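Local coordinates for DUF5624 domain-containing protein (Legionella pneumophila subsp. pneumophila, PDB 4JX2) that is of unknown function but is probably secreted, and joins a large set of helices to a small mixed beta sheet in a chain that pairs with a second copy, at residues L126-I129 with K130-D134; A185-M188 with A189-M193; N214-K217 with T218-I221. All coordinates share one frame; numbering follows the deposited sequence.

Contact 1: residues L126-I129 with K130-D134; sequences LAKI and KENGD
Lys128 runs alongside Glu131 at the last turn of helix 119-131, the two side chains pointing the same way. With CG anti to the backbone N (chi1 -175°), the lysine chain leaves CB and passes the amide of Asn132, Lys128 CG lying 3.8 Å from Asn132 ND2. Bends at chi2 and chi3 then carry it across to the glutamate: Lys128 CE comes within 3.4 Å of Glu131 OE1, and Lys128 NZ closes a salt bridge to Glu131 OE1 at 3.0 Å. The ammonium arrives from above the carboxylate plane, 38° out of it. It also pairs with Glu338 of the second subunit, so that two carboxylates share this lysine, which probably offsets their mutual repulsion. Asn132 ND2 likewise turns to the partner, bonding to Glu64 and Ser63 of the second subunit.

After this turn the helix ends in a Schellman motif. Gly133 N, at positive phi, bonds to Lys130 O at 2.8 Å, and Asp134 N reaches Ile129 O at 3.1 Å. The reversal sets Asp134 CB against Ile129 CG2 at 3.6 Å. Asp134 OD1 bonds to Ser136 OG, and the side chain caps a backbone N at the turn leading into helix 136-155. Leu126 and Ile129 face that helix, Ala127 and Lys128 touch Met205 of helix 205-213, and Ile56, Leu60 and Thr59 of the second subunit pack on Leu126, Lys128 and Ile129.

Contact 2: residues A185-M188 with A189-M193; sequences ACSM and AGNYM
Ser187 and Asn191 stand one turn apart on the same face of helix 175-197 and turn their polar ends toward a common partner. Ser187 OG is anti to the backbone N (chi1 -176°), whereas Asn191 CG lies beside its own N (chi1 -72°). With these settings Ser187 OG comes to 3.7 Å from Asn191 ND2. The backbone joins the same two residues: Asn191 N bonds to Ser187 O at 3.0 Å, with 164° at the hydrogen. Asn191 CB lies 3.4 Å from that same Ser187 O, so the root of the asparagine side chain rests against the carbonyl one turn back. Both polar ends hydrogen-bond to Tyr219 OH, and the C-terminal tail lies along this face too, Ser187 OG bonding to Pro427 O while Asn191 uses OD1 for Gln430 N and ND2 for Val428 O.

Met188, a selenomethionine, and Tyr192 form another row. Both have CG anti to the backbone N, but Met188, extended beyond CG, leans back along the helix and the Tyr192 ring leads forward. Their touch is therefore at the base of the tyrosine, where Tyr192 CB lies 3.3 Å from Met188 O. Tyr192 N also bonds to Met188 O, at 2.9 Å. On a third flank Ala189 CB sits 3.4 Å from Ala185 O, which accepts from Ala189 N at 3.0 Å.

The two side chains part, yet both meet Phe212 of helix 205-213: the Tyr192 ring stacks with it and Met188 packs on it. Helix 119-131 meets Ala189, Tyr192 and Met193, and helix 136-155 takes Cys186, Ser187 and Met193.

Contact 3: residues N214-K217 with T218-I221; sequences NGNK and TYPI
Asn216 places CG between its backbone N and carbonyl carbon (chi1 57°), the crowded position, and this swings OD1 across to the backbone of Tyr219. Tyr219 N bonds to Asn216 OD1 at 2.8 Å, the donor standing 40° above the amide plane. A second bond runs the other way, from Asn216 N to Tyr219 O at 3.1 Å; it is nearly straight at the hydrogen (174°). Two residues are thus tied by one side-chain and one backbone bond.

Asn216 OD1 also lies at the edge of the tyrosine ring, near its plane, 3.6 Å from Tyr219 CD2. Its amide partner, Asn216 ND2, bonds to Asp211 O, which pins the side chain to helix 205-213 as well. Pro220 follows the turn, its CA 3.4 Å from Asn216 O in a CA-H...O contact.

Gly215, with positive phi, ends the run of helical backbone after helix 205-213. Lys217 and Thr218 then take helical angles at the two corners between Asn216 and Tyr219. This is a beta turn of type I/III, the first-place asparagine accepting through its side-chain OD1 from the fourth residue's N, in the link to helix 223-247.

The three contacts follow one another along the chain, all inside the DUF5624 region. Contact 1 ends helix 119-131, contact 2 lies within helix 175-197, and contact 3 is the turn between helices 205-213 and 223-247. Centres of contacts 2 and 3 are about 11 Å apart; probable hydrogen bonds from Tyr219 OH to Ser187 OG (2.7 Å) and from Tyr219 OH to Asn191 ND2 (2.8 Å) fasten the 214-221 turn to helix 175-197, making one helical part. Contact 1, its centre about 20 Å from that of contact 2, lies at the interface: it meets the second subunit through several residues, contact 3 through Asn214 alone, contact 2 not at all.

Contact 1: residues L126-I129 with K130-D134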
ATOM      1  N   LEU A 126     -18.904  22.426  -1.423  1.00 39.40           N
ATOM      2  CA  LEU A 126     -20.118  23.181  -1.774  1.00 39.14           C
ATOM      3  C   LEU A 126     -19.922  23.975  -3.078  1.00 43.96           C
ATOM      4  O   LEU A 126     -20.846  24.012  -3.898  1.00 45.10           O
ATOM      5  CB  LEU A 126     -20.563  24.101  -0.625  1.00 38.43           C
ATOM      6  CG  LEU A 126     -21.166  23.392   0.601  1.00 40.27           C
ATOM      7  CD1 LEU A 126     -21.226  24.318   1.770  1.00 39.55           C
ATOM      8  CD2 LEU A 126     -22.545  22.845   0.312  1.00 41.60           C
ATOM      9  N   ALA A 127     -18.703  24.531  -3.298  1.00 39.27           N
ATOM     10  CA  ALA A 127     -18.331  25.258  -4.516  1.00 39.19           C
ATOM     11  C   ALA A 127     -18.378  24.320  -5.732  1.00 45.89           C
ATOM     12  O   ALA A 127     -18.864  24.732  -6.804  1.00 46.79           O
ATOM     13  CB  ALA A 127     -16.949  25.885  -4.365  1.00 38.72           C
ATOM     14  N   LYS A 128     -17.917  23.043  -5.559  1.00 42.74           N
ATOM     15  CA  LYS A 128     -17.952  22.024  -6.628  1.00 42.17           C
ATOM     16  C   LYS A 128     -19.414  21.600  -6.924  1.00 49.05           C
ATOM     17  O   LYS A 128     -19.790  21.517  -8.107  1.00 50.10           O
ATOM     18  CB  LYS A 128     -17.084  20.802  -6.299  1.00 41.28           C
ATOM     19  CG  LYS A 128     -17.023  19.792  -7.459  1.00 45.91           C
ATOM     20  CD  LYS A 128     -15.789  19.931  -8.312  1.00 50.16           C
ATOM     21  CE  LYS A 128     -16.070  20.581  -9.625  1.00 55.91           C
ATOM     22  NZ  LYS A 128     -14.811  20.829 -10.372  1.00 60.24           N
ATOM     23  N   ILE A 129     -20.240  21.379  -5.851  1.00 44.10           N
ATOM     24  CA  ILE A 129     -21.655  21.029  -5.975  1.00 43.47           C
ATOM     25  C   ILE A 129     -22.347  22.113  -6.804  1.00 49.13           C
ATOM     26  O   ILE A 129     -23.124  21.779  -7.701  1.00 50.29           O
ATOM     27  CB  ILE A 129     -22.313  20.823  -4.584  1.00 46.21           C
ATOM     28  CG1 ILE A 129     -21.674  19.621  -3.832  1.00 45.71           C
ATOM     29  CG2 ILE A 129     -23.837  20.635  -4.697  1.00 47.11           C
ATOM     30  CD1 ILE A 129     -21.760  19.685  -2.331  1.00 47.24           C
ATOM     31  N   LYS A 130     -22.018  23.407  -6.545  1.00 46.05           N
ATOM     32  CA  LYS A 130     -22.586  24.549  -7.280  1.00 46.33           C
ATOM     33  C   LYS A 130     -22.181  24.473  -8.761  1.00 52.73           C
ATOM     34  O   LYS A 130     -23.054  24.552  -9.629  1.00 52.92           O
ATOM     35  CB  LYS A 130     -22.149  25.881  -6.653  1.00 46.56           C
ATOM     36  CG  LYS A 130     -22.692  27.104  -7.379  1.00 44.04           C
ATOM     37  CD  LYS A 130     -22.310  28.387  -6.688  1.00 45.47           C
ATOM     38  CE  LYS A 130     -22.905  29.590  -7.374  1.00 57.67           C
ATOM     39  NZ  LYS A 130     -22.102  30.030  -8.544  1.00 64.37           N
ATOM     40  N   GLU A 131     -20.868  24.271  -9.040  1.00 50.90           N
ATOM     41  CA  GLU A 131     -20.306  24.166 -10.396  1.00 51.44           C
ATOM     42  C   GLU A 131     -21.023  23.067 -11.225  1.00 57.14           C
ATOM     43  O   GLU A 131     -21.361  23.291 -12.398  1.00 57.66           O
ATOM     44  CB  GLU A 131     -18.801  23.915 -10.322  1.00 51.74           C
ATOM     45  CG  GLU A 131     -18.067  24.139 -11.634  1.00 66.68           C
ATOM     46  CD  GLU A 131     -16.900  23.196 -11.861  1.00 86.65           C
ATOM     47  OE1 GLU A 131     -15.801  23.483 -11.336  1.00 75.71           O
ATOM     48  OE2 GLU A 131     -17.089  22.160 -12.541  1.00 81.75           O
ATOM     49  N   ASN A 132     -21.320  21.920 -10.580  1.00 54.01           N
ATOM     50  CA  ASN A 132     -22.032  20.782 -11.174  1.00 54.26           C
ATOM     51  C   ASN A 132     -23.539  21.053 -11.364  1.00 59.39           C
ATOM     52  O   ASN A 132     -24.263  20.165 -11.830  1.00 60.79           O
ATOM     53  CB  ASN A 132     -21.842  19.520 -10.322  1.00 53.07           C
ATOM     54  CG  ASN A 132     -20.412  19.078 -10.145  1.00 70.43           C
ATOM     55  OD1 ASN A 132     -19.534  19.326 -10.985  1.00 62.49           O
ATOM     56  ND2 ASN A 132     -20.151  18.401  -9.040  1.00 64.09           N
ATOM     57  N   GLY A 133     -23.985  22.262 -11.023  1.00 55.06           N
ATOM     58  CA  GLY A 133     -25.376  22.680 -11.163  1.00 55.76           C
ATOM     59  C   GLY A 133     -26.356  22.004 -10.223  1.00 60.10           C
ATOM     60  O   GLY A 133     -27.524  21.806 -10.584  1.00 62.01           O
ATOM     61  N   ASP A 134     -25.902  21.639  -9.009  1.00 54.53           N
ATOM     62  CA  ASP A 134     -26.773  21.020  -8.005  1.00 53.07           C
ATOM     63  C   ASP A 134     -27.122  22.088  -6.978  1.00 56.46           C
ATOM     64  O   ASP A 134     -26.251  22.584  -6.264  1.00 57.48           O
ATOM     65  CB  ASP A 134     -26.123  19.771  -7.370  1.00 52.88           C
ATOM     66  CG  ASP A 134     -26.983  18.991  -6.372  1.00 63.75           C
ATOM     67  OD1 ASP A 134     -28.045  19.514  -5.954  1.00 63.00           O
ATOM     68  OD2 ASP A 134     -26.573  17.868  -5.978  1.00 71.53           O
TER

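Contact 2: residues A185-M188 with A189-M193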
ATOM      1  N   ALA A 185     -13.176  31.690  14.193  1.00 37.38           N
ATOM      2  CA  ALA A 185     -13.463  30.752  13.116  1.00 36.23           C
ATOM      3  C   ALA A 185     -14.956  30.705  12.820  1.00 40.35           C
ATOM      4  O   ALA A 185     -15.344  30.846  11.660  1.00 40.09           O
ATOM      5  CB  ALA A 185     -12.952  29.372  13.478  1.00 36.15           C
ATOM      6  N   CYS A 186     -15.797  30.566  13.862  1.00 37.53           N
ATOM      7  CA  CYS A 186     -17.257  30.536  13.710  1.00 37.71           C
ATOM      8  C   CYS A 186     -17.764  31.851  13.133  1.00 39.96           C
ATOM      9  O   CYS A 186     -18.561  31.845  12.194  1.00 39.13           O
ATOM     10  CB  CYS A 186     -17.943  30.208  15.031  1.00 39.03           C
ATOM     11  SG  CYS A 186     -17.615  28.532  15.633  1.00 42.61           S
ATOM     12  N   SER A 187     -17.270  32.971  13.672  1.00 36.55           N
ATOM     13  CA  SER A 187     -17.645  34.315  13.244  1.00 37.07           C
ATOM     14  C   SER A 187     -17.261  34.546  11.756  1.00 41.03           C
ATOM     15  O   SER A 187     -18.085  35.028  10.975  1.00 41.85           O
ATOM     16  CB  SER A 187     -16.981  35.345  14.153  1.00 39.65           C
ATOM     17  OG  SER A 187     -17.391  36.663  13.830  1.00 45.74           O
HETATM   18  N   MSE A 188     -16.029  34.169  11.370  1.00 34.68           N
HETATM   19  CA  MSE A 188     -15.533  34.325  10.012  1.00 32.84           C
HETATM   20  C   MSE A 188     -16.352  33.481   9.023  1.00 39.08           C
HETATM   21  O   MSE A 188     -16.940  34.042   8.097  1.00 40.15           O
HETATM   22  CB  MSE A 188     -14.053  33.950   9.968  1.00 32.94           C
HETATM   23  CG  MSE A 188     -13.455  34.035   8.596  1.00 38.10           C
HETATM   24 SE   MSE A 188     -11.546  33.755   8.694  0.75 43.30          SE
HETATM   25  CE  MSE A 188     -11.038  34.555   7.012  1.00 39.67           C
ATOM     26  N   ALA A 189     -16.397  32.151   9.229  1.00 35.53           N
ATOM     27  CA  ALA A 189     -17.116  31.192   8.380  1.00 35.45           C
ATOM     28  C   ALA A 189     -18.612  31.462   8.331  1.00 40.30           C
ATOM     29  O   ALA A 189     -19.202  31.373   7.255  1.00 40.89           O
ATOM     30  CB  ALA A 189     -16.868  29.777   8.874  1.00 35.69           C
ATOM     31  N   GLY A 190     -19.208  31.782   9.486  1.00 36.50           N
ATOM     32  CA  GLY A 190     -20.626  32.105   9.607  1.00 36.08           C
ATOM     33  C   GLY A 190     -21.017  33.315   8.789  1.00 39.34           C
ATOM     34  O   GLY A 190     -21.890  33.226   7.925  1.00 40.27           O
ATOM     35  N   ASN A 191     -20.328  34.437   9.002  1.00 35.67           N
ATOM     36  CA  ASN A 191     -20.624  35.664   8.256  1.00 36.76           C
ATOM     37  C   ASN A 191     -20.233  35.559   6.777  1.00 41.61           C
ATOM     38  O   ASN A 191     -20.854  36.224   5.948  1.00 41.37           O
ATOM     39  CB  ASN A 191     -19.995  36.867   8.905  1.00 34.78           C
ATOM     40  CG  ASN A 191     -20.685  37.245  10.190  1.00 51.29           C
ATOM     41  OD1 ASN A 191     -21.916  37.396  10.248  1.00 45.38           O
ATOM     42  ND2 ASN A 191     -19.904  37.427  11.239  1.00 42.22           N
ATOM     43  N   TYR A 192     -19.266  34.683   6.435  1.00 37.91           N
ATOM     44  CA  TYR A 192     -18.898  34.472   5.041  1.00 36.65           C
ATOM     45  C   TYR A 192     -20.075  33.774   4.338  1.00 40.98           C
ATOM     46  O   TYR A 192     -20.528  34.246   3.289  1.00 41.84           O
ATOM     47  CB  TYR A 192     -17.579  33.672   4.899  1.00 36.42           C
ATOM     48  CG  TYR A 192     -17.346  33.183   3.486  1.00 37.85           C
ATOM     49  CD1 TYR A 192     -17.073  34.081   2.453  1.00 40.27           C
ATOM     50  CD2 TYR A 192     -17.478  31.833   3.163  1.00 37.54           C
ATOM     51  CE1 TYR A 192     -16.920  33.647   1.139  1.00 39.89           C
ATOM     52  CE2 TYR A 192     -17.326  31.386   1.849  1.00 38.20           C
ATOM     53  CZ  TYR A 192     -17.035  32.299   0.841  1.00 41.33           C
ATOM     54  OH  TYR A 192     -16.905  31.894  -0.462  1.00 34.69           O
HETATM   55  N   MSE A 193     -20.592  32.670   4.938  1.00 36.49           N
HETATM   56  CA  MSE A 193     -21.718  31.908   4.382  1.00 35.65           C
HETATM   57  C   MSE A 193     -22.954  32.777   4.258  1.00 43.26           C
HETATM   58  O   MSE A 193     -23.644  32.717   3.236  1.00 45.19           O
HETATM   59  CB  MSE A 193     -22.021  30.692   5.229  1.00 36.29           C
HETATM   60  CG  MSE A 193     -20.976  29.624   5.081  1.00 40.57           C
HETATM   61 SE   MSE A 193     -21.323  28.113   6.237  0.75 46.46          SE
HETATM   62  CE  MSE A 193     -19.490  27.677   6.494  1.00 42.34           C
TER

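Contact 3: residues N214-K217 with T218-I221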
ATOM      1  N   ASN A 214      -8.105  32.818   2.277  1.00 40.46           N
ATOM      2  CA  ASN A 214      -6.958  33.740   2.365  1.00 40.67           C
ATOM      3  C   ASN A 214      -7.170  34.888   3.348  1.00 42.01           C
ATOM      4  O   ASN A 214      -6.218  35.611   3.665  1.00 40.49           O
ATOM      5  CB  ASN A 214      -6.640  34.319   0.982  1.00 37.76           C
ATOM      6  CG  ASN A 214      -6.064  33.309   0.033  1.00 52.05           C
ATOM      7  OD1 ASN A 214      -6.074  33.512  -1.184  1.00 50.69           O
ATOM      8  ND2 ASN A 214      -5.539  32.204   0.566  1.00 37.84           N
ATOM      9  N   GLY A 215      -8.402  35.043   3.805  1.00 37.44           N
ATOM     10  CA  GLY A 215      -8.770  36.119   4.705  1.00 37.72           C
ATOM     11  C   GLY A 215      -9.435  37.239   3.935  1.00 43.75           C
ATOM     12  O   GLY A 215      -9.467  37.240   2.689  1.00 42.92           O
ATOM     13  N   ASN A 216      -9.987  38.190   4.690  1.00 41.50           N
ATOM     14  CA  ASN A 216     -10.681  39.350   4.168  1.00 43.01           C
ATOM     15  C   ASN A 216     -10.481  40.527   5.141  1.00 50.83           C
ATOM     16  O   ASN A 216      -9.923  40.324   6.221  1.00 49.36           O
ATOM     17  CB  ASN A 216     -12.162  39.028   3.932  1.00 41.74           C
ATOM     18  CG  ASN A 216     -12.918  38.545   5.143  1.00 52.49           C
ATOM     19  OD1 ASN A 216     -13.111  39.275   6.123  1.00 47.66           O
ATOM     20  ND2 ASN A 216     -13.437  37.325   5.058  1.00 40.93           N
ATOM     21  N   LYS A 217     -10.933  41.745   4.755  1.00 50.25           N
ATOM     22  CA  LYS A 217     -10.779  42.982   5.533  1.00 51.66           C
ATOM     23  C   LYS A 217     -11.311  42.848   6.969  1.00 56.10           C
ATOM     24  O   LYS A 217     -10.623  43.286   7.893  1.00 56.31           O
ATOM     25  CB  LYS A 217     -11.435  44.183   4.830  1.00 55.78           C
ATOM     26  CG  LYS A 217     -10.697  44.634   3.563  1.00 77.30           C
ATOM     27  CD  LYS A 217     -11.589  45.525   2.690  1.00 88.58           C
ATOM     28  CE  LYS A 217     -10.973  45.901   1.362  1.00 91.94           C
ATOM     29  NZ  LYS A 217     -11.933  46.657   0.512  1.00 94.20           N
ATOM     30  N   THR A 218     -12.493  42.217   7.162  1.00 51.45           N
ATOM     31  CA  THR A 218     -13.095  42.028   8.494  1.00 49.91           C
ATOM     32  C   THR A 218     -12.365  40.942   9.296  1.00 51.48           C
ATOM     33  O   THR A 218     -12.182  41.093  10.506  1.00 52.60           O
ATOM     34  CB  THR A 218     -14.567  41.663   8.343  1.00 51.44           C
ATOM     35  OG1 THR A 218     -15.141  42.480   7.326  1.00 52.38           O
ATOM     36  CG2 THR A 218     -15.341  41.790   9.646  1.00 45.58           C
ATOM     37  N   TYR A 219     -11.970  39.847   8.630  1.00 44.05           N
ATOM     38  CA  TYR A 219     -11.307  38.715   9.268  1.00 41.20           C
ATOM     39  C   TYR A 219      -9.904  38.534   8.635  1.00 43.62           C
ATOM     40  O   TYR A 219      -9.725  37.698   7.746  1.00 43.33           O
ATOM     41  CB  TYR A 219     -12.201  37.464   9.147  1.00 39.82           C
ATOM     42  CG  TYR A 219     -13.553  37.644   9.805  1.00 40.35           C
ATOM     43  CD1 TYR A 219     -13.716  37.460  11.174  1.00 41.69           C
ATOM     44  CD2 TYR A 219     -14.676  38.000   9.057  1.00 41.25           C
ATOM     45  CE1 TYR A 219     -14.958  37.633  11.787  1.00 42.31           C
ATOM     46  CE2 TYR A 219     -15.925  38.168   9.657  1.00 42.01           C
ATOM     47  CZ  TYR A 219     -16.059  37.994  11.027  1.00 48.91           C
ATOM     48  OH  TYR A 219     -17.283  38.174  11.638  1.00 48.06           O
ATOM     49  N   PRO A 220      -8.907  39.349   9.072  1.00 39.37           N
ATOM     50  CA  PRO A 220      -7.579  39.330   8.422  1.00 38.54           C
ATOM     51  C   PRO A 220      -6.754  38.056   8.575  1.00 40.33           C
ATOM     52  O   PRO A 220      -5.906  37.830   7.715  1.00 40.39           O
ATOM     53  CB  PRO A 220      -6.852  40.520   9.065  1.00 41.04           C
ATOM     54  CG  PRO A 220      -7.552  40.755  10.328  1.00 45.25           C
ATOM     55  CD  PRO A 220      -8.977  40.441  10.061  1.00 40.90           C
ATOM     56  N   ILE A 221      -6.963  37.253   9.636  1.00 35.22           N
ATOM     57  CA  ILE A 221      -6.257  35.980   9.789  1.00 33.22           C
ATOM     58  C   ILE A 221      -6.911  34.999   8.808  1.00 39.14           C
ATOM     59  O   ILE A 221      -8.112  34.730   8.925  1.00 39.24           O
ATOM     60  CB  ILE A 221      -6.245  35.433  11.242  1.00 35.34           C
ATOM     61  CG1 ILE A 221      -5.614  36.435  12.228  1.00 37.01           C
ATOM     62  CG2 ILE A 221      -5.522  34.071  11.298  1.00 34.06           C
ATOM     63  CD1 ILE A 221      -6.200  36.352  13.657  1.00 44.67           C
TER